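Local coordinates for protein transcriptional regulator, TetR family (Marinobacter aquaeolei, PDB 3NNR) that probably binds DNA as a dimeric transcriptional regulator of the TetR family, through a predicted helix-turn-helix near its N-terminus, at residues Leu15-Asn19 against Ser94-Arg100; Glu23-Thr28 against Asn48-Ile53; Tyr60-Asp65 against Phe119-Cys123. All blocks are in the same frame, centred on the assembly; numbering follows the deposited sequence. Where two conformers were deposited one is given.

Contact 1 (Leu15-Asn19 against Ser94-Arg100); sequences LELFN and SYRFFHR. With SO4 (sulfate ion), chain D.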
loop_
_atom_site.group_PDB
_atom_site.type_symbol
_atom_site.label_atom_id
_atom_site.label_comp_id
_atom_site.label_asym_id
_atom_site.label_seq_id
_atom_site.Cartn_x
_atom_site.Cartn_y
_atom_site.Cartn_z
ATOM N N LEU A 15 10.861 15.130 -12.549
ATOM C CA LEU A 15 10.348 13.752 -12.440
ATOM C C LEU A 15 11.488 12.713 -12.278
ATOM O O LEU A 15 11.395 11.832 -11.421
ATOM C CB LEU A 15 9.465 13.411 -13.660
ATOM C CG LEU A 15 8.888 11.989 -13.793
ATOM C CD1 LEU A 15 7.923 11.686 -12.667
ATOM C CD2 LEU A 15 8.242 11.825 -15.175
ATOM N N GLU A 16 12.552 12.860 -13.081
ATOM C CA GLU A 16 13.737 11.961 -13.069
ATOM C C GLU A 16 14.445 12.010 -11.718
ATOM O O GLU A 16 14.783 10.969 -11.146
ATOM C CB GLU A 16 14.764 12.339 -14.165
ATOM C CG GLU A 16 15.978 11.371 -14.306
ATOM C CD GLU A 16 17.184 11.987 -15.015
ATOM O OE1 GLU A 16 17.008 12.851 -15.902
ATOM O OE2 GLU A 16 18.319 11.589 -14.674
ATOM N N LEU A 17 14.688 13.230 -11.227
ATOM C CA LEU A 17 15.367 13.439 -9.934
ATOM C C LEU A 17 14.473 12.949 -8.779
ATOM O O LEU A 17 14.950 12.223 -7.929
ATOM C CB LEU A 17 15.791 14.896 -9.759
ATOM C CG LEU A 17 16.919 15.410 -10.671
ATOM C CD1 LEU A 17 16.945 16.895 -10.628
ATOM C CD2 LEU A 17 18.310 14.840 -10.313
ATOM N N PHE A 18 13.170 13.259 -8.800
ATOM C CA PHE A 18 12.260 12.765 -7.770
ATOM C C PHE A 18 12.214 11.225 -7.729
ATOM O O PHE A 18 12.317 10.679 -6.666
ATOM C CB PHE A 18 10.822 13.324 -7.868
ATOM C CG PHE A 18 10.700 14.843 -7.750
ATOM C CD1 PHE A 18 11.644 15.637 -7.082
ATOM C CD2 PHE A 18 9.553 15.471 -8.239
ATOM C CE1 PHE A 18 11.477 17.054 -6.996
ATOM C CE2 PHE A 18 9.368 16.870 -8.144
ATOM C CZ PHE A 18 10.343 17.655 -7.512
ATOM N N ASN A 19 12.076 10.565 -8.879
ATOM C CA ASN A 19 12.025 9.103 -8.982
ATOM C C ASN A 19 13.326 8.434 -8.526
ATOM O O ASN A 19 13.291 7.420 -7.808
ATOM C CB ASN A 19 11.762 8.640 -10.437
ATOM C CG ASN A 19 10.311 8.823 -10.924
ATOM O OD1 ASN A 19 9.368 9.075 -10.172
ATOM N ND2 ASN A 19 10.135 8.622 -12.219
ATOM N N SER A 94 6.562 4.778 -13.803
ATOM C CA SER A 94 7.056 6.039 -14.388
ATOM C C SER A 94 6.906 7.247 -13.449
ATOM O O SER A 94 7.668 8.212 -13.567
ATOM C CB SER A 94 6.420 6.295 -15.769
ATOM O OG SER A 94 6.801 5.292 -16.710
ATOM N N TYR A 95 5.945 7.176 -12.528
ATOM C CA TYR A 95 5.673 8.232 -11.582
ATOM C C TYR A 95 5.861 7.691 -10.156
ATOM O O TYR A 95 5.226 8.164 -9.215
ATOM C CB TYR A 95 4.252 8.756 -11.839
ATOM C CG TYR A 95 4.142 9.506 -13.150
ATOM C CD1 TYR A 95 4.052 8.819 -14.364
ATOM C CD2 TYR A 95 4.134 10.911 -13.192
ATOM C CE1 TYR A 95 3.976 9.485 -15.594
ATOM C CE2 TYR A 95 4.047 11.612 -14.447
ATOM C CZ TYR A 95 3.964 10.880 -15.647
ATOM O OH TYR A 95 3.884 11.501 -16.910
ATOM N N ARG A 96 6.808 6.758 -9.990
ATOM C CA ARG A 96 7.031 6.084 -8.699
ATOM C C ARG A 96 7.257 7.018 -7.512
ATOM O O ARG A 96 6.923 6.637 -6.381
ATOM C CB ARG A 96 8.134 4.980 -8.778
ATOM C CG ARG A 96 9.568 5.481 -8.713
ATOM C CD ARG A 96 10.617 4.503 -9.294
ATOM N NE ARG A 96 10.636 4.701 -10.734
ATOM C CZ ARG A 96 11.674 5.058 -11.486
ATOM N NH1 ARG A 96 12.908 5.168 -11.001
ATOM N NH2 ARG A 96 11.476 5.229 -12.788
ATOM N N PHE A 97 7.812 8.203 -7.760
ATOM C CA PHE A 97 8.070 9.208 -6.691
ATOM C C PHE A 97 6.789 9.641 -5.956
ATOM O O PHE A 97 6.828 9.968 -4.772
ATOM C CB PHE A 97 8.766 10.479 -7.239
ATOM C CG PHE A 97 7.797 11.524 -7.733
ATOM C CD1 PHE A 97 7.219 11.420 -8.976
ATOM C CD2 PHE A 97 7.394 12.581 -6.891
ATOM C CE1 PHE A 97 6.278 12.369 -9.423
ATOM C CE2 PHE A 97 6.456 13.504 -7.305
ATOM C CZ PHE A 97 5.887 13.400 -8.581
ATOM N N PHE A 98 5.673 9.654 -6.670
ATOM C CA PHE A 98 4.406 10.145 -6.141
ATOM C C PHE A 98 3.858 9.284 -5.000
ATOM O O PHE A 98 3.694 9.773 -3.882
ATOM C CB PHE A 98 3.410 10.292 -7.279
ATOM C CG PHE A 98 2.160 10.988 -6.902
ATOM C CD1 PHE A 98 2.133 12.361 -6.804
ATOM C CD2 PHE A 98 0.989 10.277 -6.691
ATOM C CE1 PHE A 98 0.970 13.019 -6.458
ATOM C CE2 PHE A 98 -0.178 10.923 -6.350
ATOM C CZ PHE A 98 -0.186 12.297 -6.224
ATOM N N HIS A 99 3.653 7.999 -5.260
ATOM C CA HIS A 99 3.105 7.089 -4.223
ATOM C C HIS A 99 4.032 6.855 -3.032
ATOM O O HIS A 99 3.564 6.515 -1.938
ATOM C CB HIS A 99 2.639 5.779 -4.834
ATOM C CG HIS A 99 1.618 5.988 -5.900
ATOM N ND1 HIS A 99 1.966 6.276 -7.205
ATOM C CD2 HIS A 99 0.263 6.020 -5.846
ATOM C CE1 HIS A 99 0.862 6.449 -7.912
ATOM N NE2 HIS A 99 -0.184 6.295 -7.115
ATOM N N ARG A 100 5.321 7.099 -3.243
ATOM C CA ARG A 100 6.339 6.924 -2.223
ATOM C C ARG A 100 6.229 7.978 -1.117
ATOM O O ARG A 100 6.336 7.634 0.061
ATOM C CB ARG A 100 7.699 6.953 -2.888
ATOM C CG ARG A 100 8.887 6.754 -1.976
ATOM C CD ARG A 100 10.075 6.330 -2.830
ATOM N NE ARG A 100 10.503 7.366 -3.737
ATOM C CZ ARG A 100 11.179 7.202 -4.876
ATOM N NH1 ARG A 100 11.478 6.018 -5.371
ATOM N NH2 ARG A 100 11.524 8.276 -5.564
HETATM S S SO4 D . 14.581 3.609 -7.809
HETATM O O1 SO4 D . 14.980 2.216 -8.040
HETATM O O2 SO4 D . 15.192 4.270 -6.625
HETATM O O3 SO4 D . 14.994 4.364 -9.009
HETATM O O4 SO4 D . 13.145 3.468 -7.595
#
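Residues Leu15-Asn19 of helix 6-21 and the short helix 96-100 pass with their axes 9.1 Å apart at closest, 48° between their N-to-C directions, and the CA atoms of Asn19 and Phe97 come nearest. In the TetR fold this joins the first helix of the DNA-binding domain to the larger helical domain, which in relatives usually binds the effector and dimerises. Asn19 clamps the start of helix 96-100 with both ends of its amide. Its ND2 donates to Ser94 O at 2.8 Å, the acceptor lying close to the amide plane but the donor well above the carbonyl plane of Ser94. Its OD1 accepts from Phe97 N at 3.0 Å. The two bonds fix the rotation of the amide, which stacks on the Arg96 guanidinium with planes 27° apart. Arg96 NE is held by Trp93 O, while its NH1 makes a weak bond to a sulfate probably carried in from the crystallisation liquor. Deeper in, the Phe97 ring is covered on one face by Phe18 CD2 and on the other by Phe98 CB; the Phe18 and Phe97 rings themselves meet obliquely, centroids 5.3 Å apart. Leu15 holds CG anti to its own nitrogen (chi1 177°), which carries CD1 to 3.7 Å from Phe97 CE1 and also against the Tyr95 ring. Arg100 reaches back to the backbone of helix 6-21: its chain bends at chi3, and NH2 meets Asn19 O at 3.0 Å, lying above that carbonyl's plane while the oxygen stays in the plane of the guanidinium.

Contact 2 (Glu23-Thr28 against Asn48-Ile53); sequences ERNITT and NKSDII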
loop_
_atom_site.group_PDB
_atom_site.type_symbol
_atom_site.label_atom_id
_atom_site.label_comp_id
_atom_site.label_asym_id
_atom_site.label_seq_id
_atom_site.Cartn_x
_atom_site.Cartn_y
_atom_site.Cartn_z
ATOM N N GLU A 23 11.633 12.720 -3.742
ATOM C CA GLU A 23 11.289 14.152 -3.710
ATOM C C GLU A 23 11.764 14.837 -2.410
ATOM O O GLU A 23 12.091 16.006 -2.424
ATOM C CB GLU A 23 9.801 14.419 -3.994
ATOM C CG GLU A 23 8.884 14.472 -2.784
ATOM C CD GLU A 23 8.923 15.780 -2.027
ATOM O OE1 GLU A 23 9.220 16.864 -2.599
ATOM O OE2 GLU A 23 8.625 15.713 -0.833
ATOM N N ARG A 24 11.732 14.104 -1.311
ATOM C CA ARG A 24 12.240 14.515 0.002
ATOM C C ARG A 24 13.591 15.239 -0.157
ATOM O O ARG A 24 13.788 16.339 0.357
ATOM C CB ARG A 24 12.514 13.261 0.847
ATOM C CG ARG A 24 11.951 13.221 2.250
ATOM C CD ARG A 24 12.852 12.474 3.228
ATOM N NE ARG A 24 12.168 11.428 3.983
ATOM C CZ ARG A 24 12.607 10.874 5.134
ATOM N NH1 ARG A 24 13.723 11.281 5.786
ATOM N NH2 ARG A 24 11.873 9.904 5.679
ATOM N N ASN A 25 14.486 14.623 -0.932
ATOM C CA ASN A 25 15.870 15.072 -1.089
ATOM C C ASN A 25 16.152 15.981 -2.270
ATOM O O ASN A 25 17.301 16.305 -2.503
ATOM C CB ASN A 25 16.799 13.863 -1.229
ATOM C CG ASN A 25 16.666 12.876 -0.103
ATOM O OD1 ASN A 25 16.406 11.714 -0.355
ATOM N ND2 ASN A 25 16.829 13.330 1.145
ATOM N N ILE A 26 15.141 16.385 -3.020
ATOM C CA ILE A 26 15.364 17.253 -4.176
ATOM C C ILE A 26 14.713 18.604 -3.936
ATOM O O ILE A 26 13.541 18.674 -3.592
ATOM C CB ILE A 26 14.872 16.590 -5.478
ATOM C CG1 ILE A 26 15.646 15.268 -5.740
ATOM C CG2 ILE A 26 14.983 17.548 -6.651
ATOM C CD1 ILE A 26 17.166 15.382 -5.891
ATOM N N THR A 27 15.507 19.657 -4.115
ATOM C CA THR A 27 15.089 21.068 -3.996
ATOM C C THR A 27 15.110 21.728 -5.377
ATOM O O THR A 27 15.699 21.209 -6.342
ATOM C CB THR A 27 16.066 21.865 -3.079
ATOM O OG1 THR A 27 17.370 21.936 -3.682
ATOM C CG2 THR A 27 16.189 21.173 -1.708
ATOM N N THR A 28 14.484 22.888 -5.462
ATOM C CA THR A 28 14.492 23.648 -6.696
ATOM C C THR A 28 15.928 23.996 -7.143
ATOM O O THR A 28 16.207 23.955 -8.343
ATOM C CB THR A 28 13.583 24.878 -6.615
ATOM O OG1 THR A 28 13.819 25.555 -5.392
ATOM C CG2 THR A 28 12.104 24.480 -6.682
ATOM N N ASN A 48 7.607 27.497 -6.832
ATOM C CA ASN A 48 8.112 26.567 -5.776
ATOM C C ASN A 48 7.984 25.111 -6.205
ATOM O O ASN A 48 7.301 24.834 -7.181
ATOM C CB ASN A 48 7.358 26.789 -4.446
ATOM C CG ASN A 48 5.821 26.684 -4.605
ATOM O OD1 ASN A 48 5.283 25.671 -5.081
ATOM N ND2 ASN A 48 5.122 27.740 -4.210
ATOM N N LYS A 49 8.587 24.199 -5.434
ATOM C CA LYS A 49 8.558 22.748 -5.723
ATOM C C LYS A 49 7.136 22.172 -5.789
ATOM O O LYS A 49 6.879 21.317 -6.603
ATOM C CB LYS A 49 9.439 21.971 -4.720
ATOM C CG LYS A 49 9.626 20.494 -5.033
ATOM C CD LYS A 49 10.727 19.776 -4.178
ATOM C CE LYS A 49 10.373 19.666 -2.706
ATOM N NZ LYS A 49 11.157 18.612 -1.956
ATOM N N SER A 50 6.209 22.649 -4.969
ATOM C CA SER A 50 4.808 22.140 -4.996
ATOM C C SER A 50 4.114 22.343 -6.329
ATOM O O SER A 50 3.257 21.541 -6.712
ATOM C CB SER A 50 3.936 22.807 -3.924
ATOM O OG SER A 50 4.429 22.517 -2.637
ATOM N N ASP A 51 4.452 23.443 -7.001
ATOM C CA ASP A 51 3.880 23.763 -8.305
ATOM C C ASP A 51 4.421 22.822 -9.354
ATOM O O ASP A 51 3.677 22.440 -10.236
ATOM C CB ASP A 51 4.099 25.220 -8.682
ATOM C CG ASP A 51 3.244 26.187 -7.854
ATOM O OD1 ASP A 51 2.357 25.758 -7.083
ATOM O OD2 ASP A 51 3.432 27.414 -8.027
ATOM N N ILE A 52 5.684 22.409 -9.210
ATOM C CA ILE A 52 6.283 21.426 -10.114
ATOM C C ILE A 52 5.528 20.124 -9.936
ATOM O O ILE A 52 4.998 19.576 -10.902
ATOM C CB ILE A 52 7.814 21.206 -9.895
ATOM C CG1 ILE A 52 8.584 22.510 -10.212
ATOM C CG2 ILE A 52 8.344 20.129 -10.829
ATOM C CD1 ILE A 52 10.132 22.446 -9.950
ATOM N N ILE A 53 5.423 19.682 -8.684
ATOM C CA ILE A 53 4.777 18.410 -8.357
ATOM C C ILE A 53 3.320 18.358 -8.843
ATOM O O ILE A 53 2.899 17.341 -9.422
ATOM C CB ILE A 53 4.857 18.126 -6.853
ATOM C CG1 ILE A 53 6.314 17.891 -6.426
ATOM C CG2 ILE A 53 4.021 16.873 -6.473
ATOM C CD1 ILE A 53 6.491 17.882 -4.907
#
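A lysine salt bridge backed by two bonds to loop carbonyls makes this contact, joining the loop between helices 6-21 and 28-35 to the first turn of helix 49-67. Lys49 sends its chain out with CG anti to the backbone N (chi1 -172°), and the bend at chi3 turns NZ into the curve of the loop, where it donates three hydrogen bonds. It reaches Glu23 O at 2.8 Å and Ile26 O at 2.9 Å, the latter nearly in line with the C=O bond. The third, to Glu23 OE1 at 2.7 Å, is also a salt bridge and comes from above the carboxylate plane. Glu23 O is shared: Ile26 N approaches it from the face opposite NZ. Replacing this lysine by an alanine is likely to leave the carbonyls of Glu23 and Ile26 without this donor and Glu23 OE1 without the ammonium that pairs with it. Glu23 OE2 turns instead to Arg24 of the second subunit. Beside the lysine, Thr28 CG2 packs 3.7 Å from Lys49 N, and Asn48 caps the helix, its OD1 accepting from Asp51 N. The lysine thus ties helix 49-67 to the loop that leads into the predicted helix-turn-helix of the three-helix DNA-binding domain, as in TetR-family regulators.

Contact 3 (Tyr60-Asp65 against Phe119-Cys123); sequences YEKLVD and FTNRC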
loop_
_atom_site.group_PDB
_atom_site.type_symbol
_atom_site.label_atom_id
_atom_site.label_comp_id
_atom_site.label_asym_id
_atom_site.label_seq_id
_atom_site.Cartn_x
_atom_site.Cartn_y
_atom_site.Cartn_z
ATOM N N TYR A 60 0.150 12.840 -15.079
ATOM C CA TYR A 60 -0.128 11.437 -14.682
ATOM C C TYR A 60 -1.636 11.192 -14.708
ATOM O O TYR A 60 -2.090 10.227 -15.309
ATOM C CB TYR A 60 0.453 11.137 -13.288
ATOM C CG TYR A 60 0.166 9.747 -12.697
ATOM C CD1 TYR A 60 0.592 8.554 -13.320
ATOM C CD2 TYR A 60 -0.501 9.625 -11.505
ATOM C CE1 TYR A 60 0.304 7.265 -12.743
ATOM C CE2 TYR A 60 -0.775 8.400 -10.951
ATOM C CZ TYR A 60 -0.374 7.221 -11.552
ATOM O OH TYR A 60 -0.703 6.055 -10.867
ATOM N N GLU A 61 -2.384 12.104 -14.093
ATOM C CA GLU A 61 -3.851 12.091 -14.068
ATOM C C GLU A 61 -4.417 12.004 -15.497
ATOM O O GLU A 61 -5.255 11.147 -15.778
ATOM C CB GLU A 61 -4.354 13.356 -13.356
ATOM C CG GLU A 61 -5.851 13.438 -13.096
ATOM C CD GLU A 61 -6.308 14.781 -12.545
ATOM O OE1 GLU A 61 -5.774 15.853 -12.941
ATOM O OE2 GLU A 61 -7.262 14.751 -11.744
ATOM N N LYS A 62 -3.941 12.866 -16.399
ATOM C CA LYS A 62 -4.386 12.842 -17.812
ATOM C C LYS A 62 -4.081 11.517 -18.485
ATOM O O LYS A 62 -4.885 11.025 -19.269
ATOM C CB LYS A 62 -3.749 13.961 -18.651
ATOM C CG LYS A 62 -4.377 15.343 -18.482
ATOM C CD LYS A 62 -3.552 16.460 -19.199
ATOM C CE LYS A 62 -3.968 17.870 -18.717
ATOM N NZ LYS A 62 -2.857 18.875 -18.785
ATOM N N LEU A 63 -2.926 10.949 -18.164
ATOM C CA LEU A 63 -2.468 9.698 -18.763
ATOM C C LEU A 63 -3.357 8.537 -18.341
ATOM O O LEU A 63 -3.878 7.816 -19.183
ATOM C CB LEU A 63 -1.017 9.399 -18.354
ATOM C CG LEU A 63 -0.219 8.475 -19.262
ATOM C CD1 LEU A 63 0.154 9.288 -20.501
ATOM C CD2 LEU A 63 1.026 7.885 -18.559
ATOM N N VAL A 64 -3.563 8.401 -17.036
ATOM C CA VAL A 64 -4.366 7.304 -16.482
ATOM C C VAL A 64 -5.837 7.409 -16.927
ATOM O O VAL A 64 -6.426 6.399 -17.341
ATOM C CB VAL A 64 -4.200 7.221 -14.971
ATOM C CG1 VAL A 64 -5.121 6.180 -14.375
ATOM C CG2 VAL A 64 -2.713 6.942 -14.636
ATOM N N ASP A 65 -6.403 8.622 -16.902
ATOM C CA ASP A 65 -7.755 8.869 -17.434
ATOM C C ASP A 65 -7.906 8.444 -18.898
ATOM O O ASP A 65 -8.966 7.953 -19.284
ATOM C CB ASP A 65 -8.120 10.352 -17.348
ATOM C CG ASP A 65 -8.494 10.800 -15.952
ATOM O OD1 ASP A 65 -8.695 9.982 -15.004
ATOM O OD2 ASP A 65 -8.621 12.032 -15.803
ATOM N N PHE A 119 -9.615 11.827 -8.394
ATOM C CA PHE A 119 -8.957 10.931 -9.323
ATOM C C PHE A 119 -9.105 9.459 -8.869
ATOM O O PHE A 119 -9.371 8.549 -9.688
ATOM C CB PHE A 119 -7.486 11.373 -9.432
ATOM C CG PHE A 119 -6.626 10.486 -10.277
ATOM C CD1 PHE A 119 -6.986 10.188 -11.589
ATOM C CD2 PHE A 119 -5.429 9.979 -9.766
ATOM C CE1 PHE A 119 -6.169 9.388 -12.380
ATOM C CE2 PHE A 119 -4.620 9.190 -10.525
ATOM C CZ PHE A 119 -4.979 8.885 -11.842
ATOM N N THR A 120 -8.900 9.244 -7.569
ATOM C CA THR A 120 -9.072 7.928 -6.947
ATOM C C THR A 120 -10.508 7.405 -7.172
ATOM O O THR A 120 -10.670 6.243 -7.575
ATOM C CB THR A 120 -8.605 7.982 -5.494
ATOM O OG1 THR A 120 -7.200 8.237 -5.534
ATOM C CG2 THR A 120 -8.882 6.657 -4.692
ATOM N N ASN A 121 -11.521 8.267 -7.009
ATOM C CA ASN A 121 -12.917 7.884 -7.295
ATOM C C ASN A 121 -13.169 7.528 -8.771
ATOM O O ASN A 121 -13.922 6.589 -9.043
ATOM C CB ASN A 121 -13.916 8.945 -6.823
ATOM C CG ASN A 121 -13.977 9.082 -5.278
ATOM O OD1 ASN A 121 -13.244 8.435 -4.534
ATOM N ND2 ASN A 121 -14.862 9.946 -4.816
ATOM N N ARG A 122 -12.548 8.264 -9.700
ATOM C CA ARG A 122 -12.626 7.961 -11.139
ATOM C C ARG A 122 -11.993 6.595 -11.423
ATOM O O ARG A 122 -12.580 5.767 -12.146
ATOM C CB ARG A 122 -11.945 9.040 -12.004
ATOM C CG ARG A 122 -12.827 10.252 -12.305
ATOM C CD ARG A 122 -12.171 11.339 -13.186
ATOM N NE ARG A 122 -11.532 12.362 -12.352
ATOM C CZ ARG A 122 -10.255 12.755 -12.374
ATOM N NH1 ARG A 122 -9.386 12.291 -13.260
ATOM N NH2 ARG A 122 -9.847 13.689 -11.502
ATOM N N CYS A 123 -10.807 6.371 -10.855
ATOM C CA CYS A 123 -10.106 5.100 -11.032
ATOM C C CYS A 123 -10.940 3.932 -10.488
ATOM O O CYS A 123 -11.171 2.956 -11.213
ATOM C CB CYS A 123 -8.706 5.141 -10.415
ATOM S SG CYS A 123 -7.594 6.275 -11.291
#
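Phe119 drives its ring into helix 49-67 as a knob in a hole formed by Tyr60, Glu61, Val64 and Asp65. CG stands anti to the backbone N, which points the ring at helix 49-67. At its outer edge, CZ lies 3.6 Å from Val64 CB, nearly in the ring plane, and Asp65 OD1 approaches the same edge near CE1. Glu61 CG slides past CD1 at 3.8 Å, and Glu61 CA lies over a face. Cys123 SG, one turn on, covers part of a face of the ring and also touches Val64 CG1. The Tyr60 and Phe119 rings meet obliquely, planes 73° apart, with CE2 of Tyr60 3.9 Å from CE2 of Phe119. Beside this apolar knob, Arg122 bridges two acids. Its NH2 gives Glu61 OE2 a straight bond of 2.8 Å at 170°, with the oxygen in the guanidinium plane and met on its anti side, but tilted out of the carboxylate plane. NH1 forms a salt bridge to Asp65 OD2 at 2.7 Å. Two carboxylates at its edge probably restrict how the guanidinium turns, and the pairing offsets their negative charges. The two segments run nearly parallel, 13° between their directions and axes 11.1 Å apart, and thus pair helix 49-67 with helix 110-136, whose Thr120 packs on Phe165 of the second subunit, while Tyr60 meets Tyr95, just before helix 96-100.

How the contacts relate
Helix 49-67 serves two contacts: its first turn receives the loop in contact 2, and its later turns pair with helix 110-136 in contact 3, without the two touching. Contact 1 borders both: Phe18 packs on Ile26 and Ile53 of contact 2, and Tyr95 meets Tyr60 of contact 3. All three are partly buried, none fully core; the exposed end of contact 3 is Arg122, while in contact 2 Glu23 also pairs across the dimer. The centre of contact 3 lies about 8 Å from the centre of the chain, the least of the three, and that of contact 2 about 20 Å. Contact 3 sets a phenylalanine knob beside an acid-arginine network; contact 1 joins aromatic packing to amide-backbone bonds; contact 2 relies chiefly on one lysine.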